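Local coordinates for protein 4-alpha-glucanotransferase (Streptococcus agalactiae, PDB 6M6T) that is an amylomaltase, or disproportionating enzyme, of the 4-alpha-glucanotransferase family, a TIM-barrel protein that holds glycans in its pockets, at residues 43-48 against 443-448; 31-36 against 209-214; 13-18 against 458-463. All blocks are in the same frame, centred on the assembly; numbering follows the deposited sequence.

Interaction 1. Residues 43-48 against 443-448; sequences FWQILP and TTITCM
F43 meets T443, and Q45 meets I445, inside a TIM barrel. Strands 43-45 and 443-447 are the second and eighth barrel strands in chain order, with strand 6-10 between them. Their axes come within 8.5 Å and make an angle of 53°. The side chains reach over the middle strand to join, and the contact is apolar for the most part.

The tighter part lies at the F43 end. T443 CG2 comes to the edge of the phenyl ring, near its plane, 3.4 Å from F43 CD2. The two side chains cross at about a right angle. Y292 of strand 292-295 meets the F43 ring edge-to-face. I445 CD1 lies 4.4 Å from F43 CB, the carbon that carries the ring.

Toward Q45 the packing is looser. This is no solvent side, since all four touching residues are buried. Q45 has CG anti to the backbone N (chi1 -171°) and an extended chain beyond it, which carries the amide toward I445. The side chains of Q45 and I445 also cross at about a right angle. Q45 OE1 is hydrogen-bonded to Y392 OH, on strand 389-392. The same oxygen lies 4.1 Å from I445 CG1 and about as far from its CG2.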
# COMPACT_ATOMS: atom_id res chain seq x y z
N PHE A 43 -4.06 15.22 -5.07
CA PHE A 43 -3.94 13.79 -4.85
C PHE A 43 -3.76 13.46 -3.38
O PHE A 43 -3.09 14.19 -2.63
CB PHE A 43 -2.75 13.19 -5.66
CG PHE A 43 -2.92 13.32 -7.14
CD1 PHE A 43 -3.99 12.72 -7.78
CD2 PHE A 43 -2.04 14.06 -7.89
CE1 PHE A 43 -4.17 12.85 -9.15
CE2 PHE A 43 -2.21 14.20 -9.26
CZ PHE A 43 -3.27 13.61 -9.89
N TRP A 44 -4.37 12.34 -2.98
CA TRP A 44 -4.09 11.63 -1.73
C TRP A 44 -3.51 10.29 -2.13
O TRP A 44 -4.22 9.47 -2.74
CB TRP A 44 -5.37 11.45 -0.89
CG TRP A 44 -5.15 10.89 0.48
CD1 TRP A 44 -3.96 10.49 1.01
CD2 TRP A 44 -6.13 10.70 1.53
NE1 TRP A 44 -4.14 10.04 2.30
CE2 TRP A 44 -5.45 10.17 2.65
CE3 TRP A 44 -7.50 10.93 1.62
CZ2 TRP A 44 -6.10 9.87 3.83
CZ3 TRP A 44 -8.14 10.60 2.80
CH2 TRP A 44 -7.44 10.08 3.89
N GLN A 45 -2.23 10.06 -1.84
CA GLN A 45 -1.64 8.74 -2.02
C GLN A 45 -1.70 7.97 -0.70
O GLN A 45 -1.20 8.45 0.32
CB GLN A 45 -0.20 8.81 -2.52
CG GLN A 45 0.38 7.45 -2.93
CD GLN A 45 1.62 7.56 -3.82
OE1 GLN A 45 2.06 8.65 -4.20
NE2 GLN A 45 2.19 6.41 -4.17
N ILE A 46 -2.31 6.79 -0.74
CA ILE A 46 -2.32 5.89 0.40
C ILE A 46 -1.42 4.68 0.08
O ILE A 46 -0.92 4.52 -1.04
CB ILE A 46 -3.75 5.45 0.77
CG1 ILE A 46 -4.45 4.87 -0.46
CG2 ILE A 46 -4.56 6.64 1.31
CD1 ILE A 46 -5.51 3.84 -0.16
N LEU A 47 -1.22 3.83 1.10
CA LEU A 47 -0.58 2.53 0.94
C LEU A 47 -1.64 1.54 0.46
O LEU A 47 -2.76 1.93 0.10
CB LEU A 47 0.11 2.15 2.24
CG LEU A 47 1.22 3.10 2.70
CD1 LEU A 47 2.28 2.32 3.45
CD2 LEU A 47 1.87 3.88 1.57
N PRO A 48 -1.32 0.25 0.31
CA PRO A 48 -2.38 -0.68 -0.08
C PRO A 48 -3.38 -0.88 1.04
O PRO A 48 -3.05 -0.81 2.23
CB PRO A 48 -1.62 -1.98 -0.39
CG PRO A 48 -0.24 -1.58 -0.62
CD PRO A 48 -0.01 -0.43 0.29
N THR A 443 3.55 16.08 -11.28
CA THR A 443 2.98 15.91 -9.95
C THR A 443 4.11 15.73 -8.94
O THR A 443 5.08 15.03 -9.21
CB THR A 443 2.04 14.70 -9.88
OG1 THR A 443 1.14 14.71 -10.99
CG2 THR A 443 1.23 14.72 -8.59
N THR A 444 3.97 16.36 -7.79
CA THR A 444 4.87 16.16 -6.66
C THR A 444 4.04 15.80 -5.44
O THR A 444 2.94 16.33 -5.25
CB THR A 444 5.70 17.42 -6.37
OG1 THR A 444 4.81 18.54 -6.22
CG2 THR A 444 6.72 17.68 -7.51
N ILE A 445 4.57 14.89 -4.63
CA ILE A 445 3.86 14.37 -3.47
C ILE A 445 4.67 14.66 -2.22
O ILE A 445 5.88 14.39 -2.18
CB ILE A 445 3.58 12.86 -3.59
CG1 ILE A 445 2.95 12.55 -4.93
CG2 ILE A 445 2.65 12.43 -2.49
CD1 ILE A 445 1.57 13.12 -5.07
N THR A 446 4.01 15.18 -1.20
CA THR A 446 4.65 15.58 0.04
C THR A 446 4.32 14.58 1.13
O THR A 446 3.15 14.22 1.32
CB THR A 446 4.22 16.98 0.43
OG1 THR A 446 4.67 17.90 -0.58
CG2 THR A 446 4.82 17.36 1.80
N CYS A 447 5.35 14.10 1.82
CA CYS A 447 5.19 13.10 2.86
C CYS A 447 4.67 13.80 4.10
O CYS A 447 5.37 14.65 4.66
CB CYS A 447 6.54 12.44 3.16
SG CYS A 447 6.85 10.84 2.35
N MET A 448 3.46 13.45 4.54
CA MET A 448 2.86 14.16 5.66
C MET A 448 3.79 14.26 6.87
O MET A 448 3.66 15.19 7.67
CB MET A 448 1.53 13.50 6.05
CG MET A 448 0.83 14.11 7.27
SD MET A 448 0.27 15.80 7.02
CE MET A 448 -0.81 15.59 5.64

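Interaction 2. Residues 31-36 against 209-214; sequences AFVDFL and KGIQII
I211 follows the Schellman motif that ends helix 182-208, and there it packs against V33 and L36 of helix 27-38. G210, at positive phi, is the C-prime residue of the motif. The backbone N of I211 is bonded back to A206 O, which sets the residue at the helix end.

I211 is the centre of the contact. Its side chain meets both helix residues. V33 CG1 is 4.1 Å from I211 CG1, and the two side chains slide past each other in opposite directions. L36 comes in across I211 at about a right angle, with L36 CB 3.9 Å from I211 CD1. With CG1 beside its backbone N (chi1 -72°), I211 sets that carbon against V33 and carries CD1 to L36 CB. Its other branch, CG2, meets the end of L36, 4.2 Å from L36 CD1.

In the TIM barrel helix 27-38 belongs to the outer layer, following strand 6-10 and preceding strand 43-45. Strand 212-217 is the neighbour of strand 43-45 in the sheet. Helix 27-38 is thus packed on the turn that leads into strand 212-217. V33 also touches Y205 and A206 of helix 182-208, and L36 touches W44.

Toward the solvent the contact turns polar, with K209 exposed and D34 partly so. D34 OD1 lies 3.6 Å from K209 CE. The charges stay further apart, with D34 OD1 4.3 Å from K209 NZ, too far for a salt bridge. The Y205 hydroxyl links the two: it is hydrogen-bonded to D34 OD1 and weakly to K209 NZ.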
# COMPACT_ATOMS: atom_id res chain seq x y z
N ALA A 31 -12.05 14.72 7.35
CA ALA A 31 -11.32 15.93 7.71
C ALA A 31 -10.04 16.06 6.88
O ALA A 31 -9.68 17.16 6.46
CB ALA A 31 -11.00 15.94 9.21
N PHE A 32 -9.35 14.94 6.63
CA PHE A 32 -8.16 14.96 5.80
C PHE A 32 -8.48 15.37 4.37
O PHE A 32 -7.73 16.13 3.75
CB PHE A 32 -7.48 13.60 5.81
CG PHE A 32 -6.08 13.64 5.31
CD1 PHE A 32 -5.06 14.09 6.12
CD2 PHE A 32 -5.77 13.26 4.02
CE1 PHE A 32 -3.77 14.18 5.66
CE2 PHE A 32 -4.47 13.32 3.56
CZ PHE A 32 -3.47 13.77 4.39
N VAL A 33 -9.59 14.87 3.82
CA VAL A 33 -10.03 15.36 2.52
C VAL A 33 -10.26 16.87 2.57
O VAL A 33 -9.79 17.62 1.71
CB VAL A 33 -11.30 14.62 2.05
CG1 VAL A 33 -11.57 14.86 0.58
CG2 VAL A 33 -11.19 13.14 2.32
N ASP A 34 -11.03 17.32 3.59
CA ASP A 34 -11.30 18.74 3.78
C ASP A 34 -10.01 19.55 3.78
O ASP A 34 -9.93 20.64 3.18
CB ASP A 34 -12.05 18.95 5.11
CG ASP A 34 -13.57 18.67 5.01
OD1 ASP A 34 -14.16 18.89 3.93
OD2 ASP A 34 -14.17 18.25 6.04
N PHE A 35 -8.97 19.00 4.41
CA PHE A 35 -7.68 19.69 4.47
C PHE A 35 -6.99 19.69 3.11
O PHE A 35 -6.26 20.63 2.79
CB PHE A 35 -6.80 19.05 5.54
CG PHE A 35 -5.36 18.98 5.17
CD1 PHE A 35 -4.55 20.10 5.29
CD2 PHE A 35 -4.79 17.80 4.70
CE1 PHE A 35 -3.21 20.04 4.93
CE2 PHE A 35 -3.44 17.74 4.33
CZ PHE A 35 -2.66 18.86 4.44
N LEU A 36 -7.19 18.64 2.32
CA LEU A 36 -6.56 18.62 1.00
C LEU A 36 -7.19 19.67 0.09
O LEU A 36 -6.49 20.33 -0.69
CB LEU A 36 -6.65 17.22 0.38
CG LEU A 36 -5.83 16.16 1.11
CD1 LEU A 36 -5.78 14.79 0.38
CD2 LEU A 36 -4.45 16.70 1.35
N LYS A 209 -15.12 16.29 -4.10
CA LYS A 209 -14.40 17.51 -3.79
C LYS A 209 -13.20 17.77 -4.71
O LYS A 209 -12.35 18.59 -4.37
CB LYS A 209 -13.93 17.50 -2.34
CG LYS A 209 -15.05 17.35 -1.35
CD LYS A 209 -15.35 18.65 -0.65
CE LYS A 209 -15.78 18.40 0.78
NZ LYS A 209 -17.26 18.54 1.00
N GLY A 210 -13.10 17.09 -5.85
CA GLY A 210 -11.92 17.25 -6.68
C GLY A 210 -10.65 16.55 -6.21
O GLY A 210 -9.60 16.72 -6.84
N ILE A 211 -10.72 15.75 -5.14
CA ILE A 211 -9.57 15.02 -4.60
C ILE A 211 -9.53 13.62 -5.19
O ILE A 211 -10.52 12.87 -5.11
CB ILE A 211 -9.63 14.96 -3.07
CG1 ILE A 211 -9.32 16.33 -2.49
CG2 ILE A 211 -8.63 13.92 -2.53
CD1 ILE A 211 -8.12 16.99 -3.19
N GLN A 212 -8.39 13.24 -5.77
CA GLN A 212 -8.20 11.94 -6.41
C GLN A 212 -7.24 11.07 -5.60
O GLN A 212 -6.25 11.57 -5.04
CB GLN A 212 -7.66 12.12 -7.82
CG GLN A 212 -8.51 13.03 -8.70
CD GLN A 212 -8.91 12.34 -9.99
OE1 GLN A 212 -8.06 12.07 -10.85
NE2 GLN A 212 -10.20 12.03 -10.12
N ILE A 213 -7.53 9.75 -5.56
CA ILE A 213 -6.80 8.78 -4.74
C ILE A 213 -5.80 8.00 -5.59
O ILE A 213 -6.18 7.37 -6.59
CB ILE A 213 -7.76 7.81 -4.03
CG1 ILE A 213 -8.72 8.59 -3.13
CG2 ILE A 213 -6.99 6.76 -3.23
CD1 ILE A 213 -8.02 9.33 -2.02
N ILE A 214 -4.54 8.01 -5.18
CA ILE A 214 -3.53 7.11 -5.75
C ILE A 214 -3.43 5.89 -4.84
O ILE A 214 -2.85 5.96 -3.75
CB ILE A 214 -2.17 7.79 -5.89
CG1 ILE A 214 -2.30 9.20 -6.46
CG2 ILE A 214 -1.27 6.97 -6.76
CD1 ILE A 214 -1.09 10.06 -6.11

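Interaction 3. Residues 13-18 against 458-463; sequences ITSLPG and SRMNMP. With AC1 (4,6-dideoxy-4-{[(1S,4R,5S,6S)-4,5,6-trihydroxy-3-(hydroxymethyl)cyclohex-2-en-1-yl]amino}-alpha-D-glucopyranose), chain I.
S15 and M460 are the residues whose backbones come nearest, with their CA atoms 9.4 Å apart. Neither segment is a regular helix or strand across the contact. Residues 13-15 have helical backbone angles without the regular bonds. The backbones stay well apart, and one long side chain bridges the gap.

That side chain is M460. With CG swung opposite the backbone N, it then bends at chi2 (72°). This takes the terminal methyl to residues 14 and 15. M460 CE lies 3.6 Å from T14 OG1. It is also 3.8 Å from S15 OG. The methyl thus meets two hydroxyl oxygens, and the contact is of van der Waals kind. S15 OG has a weak hydrogen bond with W472 O. On its own side M460 is held by backbone bonding to W470. All three touching residues are buried.

The residue after M460 turns to the ligand. N461 ND2 gives a weak hydrogen bond to AC1 O2 at 3.3 Å, with an N-H...O angle of 138°. The same ND2 has a weak bond with D397 OD2, so one amide nitrogen serves protein and ligand. P463 comes to the same sugar oxygen, with P463 CA 3.6 Å from AC1 O2. Within the loop R459 NE donates to N461 O at 2.6 Å. The oxygen uses a lone pair in the carbonyl plane, but the bond is bent (132°) and tilted from the guanidinium plane. R459 NH2 is bonded to D397 O, which ties the loop to another pocket residue.

The contact joins the loops after two neighbouring strands, the first and the last in the chain. N461 and P463 line a glycan pocket, set among the loops after the strands, where TIM barrels usually carry their sites.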
# COMPACT_ATOMS: atom_id res chain seq x y z
N ILE A 13 -4.06 5.66 5.34
CA ILE A 13 -5.21 5.59 6.23
C ILE A 13 -4.81 5.22 7.65
O ILE A 13 -5.48 5.60 8.61
CB ILE A 13 -6.22 4.58 5.66
CG1 ILE A 13 -6.34 4.78 4.14
CG2 ILE A 13 -7.55 4.68 6.39
CD1 ILE A 13 -7.29 5.84 3.74
N THR A 14 -3.71 4.48 7.83
CA THR A 14 -3.38 4.09 9.19
C THR A 14 -2.89 5.28 10.00
O THR A 14 -3.12 5.34 11.21
CB THR A 14 -2.35 2.93 9.21
OG1 THR A 14 -1.01 3.41 9.04
CG2 THR A 14 -2.66 1.94 8.12
N SER A 15 -2.27 6.27 9.36
CA SER A 15 -1.64 7.37 10.08
C SER A 15 -2.62 8.46 10.50
O SER A 15 -2.23 9.36 11.27
CB SER A 15 -0.51 7.98 9.24
OG SER A 15 0.24 6.99 8.58
N LEU A 16 -3.86 8.42 10.03
CA LEU A 16 -4.90 9.32 10.51
C LEU A 16 -4.98 9.24 12.03
O LEU A 16 -4.53 8.24 12.61
CB LEU A 16 -6.25 8.97 9.88
CG LEU A 16 -6.63 9.55 8.52
CD1 LEU A 16 -5.49 9.49 7.48
CD2 LEU A 16 -7.83 8.79 8.00
N PRO A 17 -5.53 10.21 12.77
CA PRO A 17 -5.67 10.10 14.19
C PRO A 17 -7.05 9.54 14.54
O PRO A 17 -7.86 9.39 13.66
CB PRO A 17 -5.54 11.53 14.68
CG PRO A 17 -5.51 12.37 13.44
CD PRO A 17 -6.02 11.50 12.32
N GLY A 18 -7.25 9.22 15.82
CA GLY A 18 -8.55 8.67 16.27
C GLY A 18 -8.50 8.10 17.67
O GLY A 18 -7.52 8.29 18.37
N SER A 458 9.98 8.87 12.79
CA SER A 458 8.68 8.88 12.13
C SER A 458 8.66 8.10 10.83
O SER A 458 7.61 8.05 10.17
CB SER A 458 8.23 10.32 11.86
OG SER A 458 9.30 11.07 11.31
N ARG A 459 9.79 7.51 10.44
CA ARG A 459 9.87 6.74 9.21
C ARG A 459 8.80 5.65 9.20
O ARG A 459 8.56 5.00 10.21
CB ARG A 459 11.28 6.13 9.10
CG ARG A 459 11.66 5.56 7.74
CD ARG A 459 12.99 4.81 7.81
NE ARG A 459 13.27 4.23 6.50
CZ ARG A 459 14.47 4.08 5.96
NH1 ARG A 459 15.56 4.45 6.62
NH2 ARG A 459 14.59 3.55 4.75
N MET A 460 8.13 5.48 8.05
CA MET A 460 7.03 4.52 7.98
C MET A 460 7.54 3.09 7.81
O MET A 460 7.13 2.20 8.57
CB MET A 460 6.09 4.87 6.83
CG MET A 460 4.84 4.05 6.82
SD MET A 460 3.72 4.50 8.16
CE MET A 460 2.19 3.87 7.46
N ASN A 461 8.41 2.84 6.83
CA ASN A 461 9.09 1.56 6.68
C ASN A 461 10.58 1.78 6.69
O ASN A 461 11.06 2.87 6.39
CB ASN A 461 8.73 0.83 5.37
CG ASN A 461 9.06 -0.67 5.42
OD1 ASN A 461 8.78 -1.33 6.42
ND2 ASN A 461 9.67 -1.20 4.35
N MET A 462 11.31 0.73 7.06
CA MET A 462 12.77 0.65 6.91
C MET A 462 13.04 -0.72 6.33
O MET A 462 13.01 -1.73 7.06
CB MET A 462 13.53 0.85 8.22
CG MET A 462 15.01 0.43 8.15
SD MET A 462 16.04 0.84 9.61
CE MET A 462 15.90 2.63 9.65
N PRO A 463 13.30 -0.81 5.03
CA PRO A 463 13.23 -2.11 4.35
C PRO A 463 14.18 -3.14 4.95
O PRO A 463 15.28 -2.81 5.40
CB PRO A 463 13.61 -1.78 2.90
CG PRO A 463 13.28 -0.32 2.77
CD PRO A 463 13.60 0.28 4.09
C1 AC1 I . 8.37 -4.68 1.90
O2 AC1 I . 10.58 -3.90 2.66
C2 AC1 I . 9.44 -4.71 3.01
C4A AC1 I . 10.05 -11.40 6.02
C3 AC1 I . 9.89 -6.10 3.33
O3 AC1 I . 10.82 -5.97 4.39
C4 AC1 I . 8.66 -6.96 3.73
N4A AC1 I . 8.93 -8.35 4.21
C5 AC1 I . 7.79 -6.98 2.49
O5 AC1 I . 7.32 -5.64 2.21
C6 AC1 I . 6.60 -7.90 2.73
C1B AC1 I . 9.14 -8.58 5.67
C2B AC1 I . 10.58 -8.99 5.86
O2B AC1 I . 11.46 -8.02 5.29
C3B AC1 I . 10.77 -10.35 5.16
O3B AC1 I . 12.17 -10.67 5.02
O4 AC1 I . 10.07 -12.72 5.42
C5B AC1 I . 8.74 -10.97 6.33
C7B AC1 I . 8.32 -9.62 6.18
C6B AC1 I . 7.81 -12.07 6.89
O6B AC1 I . 8.33 -13.38 6.57

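Interactions 1 and 2 both reach the parallel barrel sheet, from its two sides. Interaction 1 is wholly buried core inside the barrel. Interaction 2 lies between sheet and outer helices, with an apolar centre and a charged edge at the surface. W44 joins them: its backbone pairs with Q212 and I214 on strand 212-217, and its ring packs on F32. Interaction 3 is also buried, but it is small, lies in loops and brings a methyl to hydroxyls. It alone includes residues that touch the ligand AC1. I13 and L16 of its first segment pack on I46 and W44 of interaction 1. Interactions 2 and 3 do not touch.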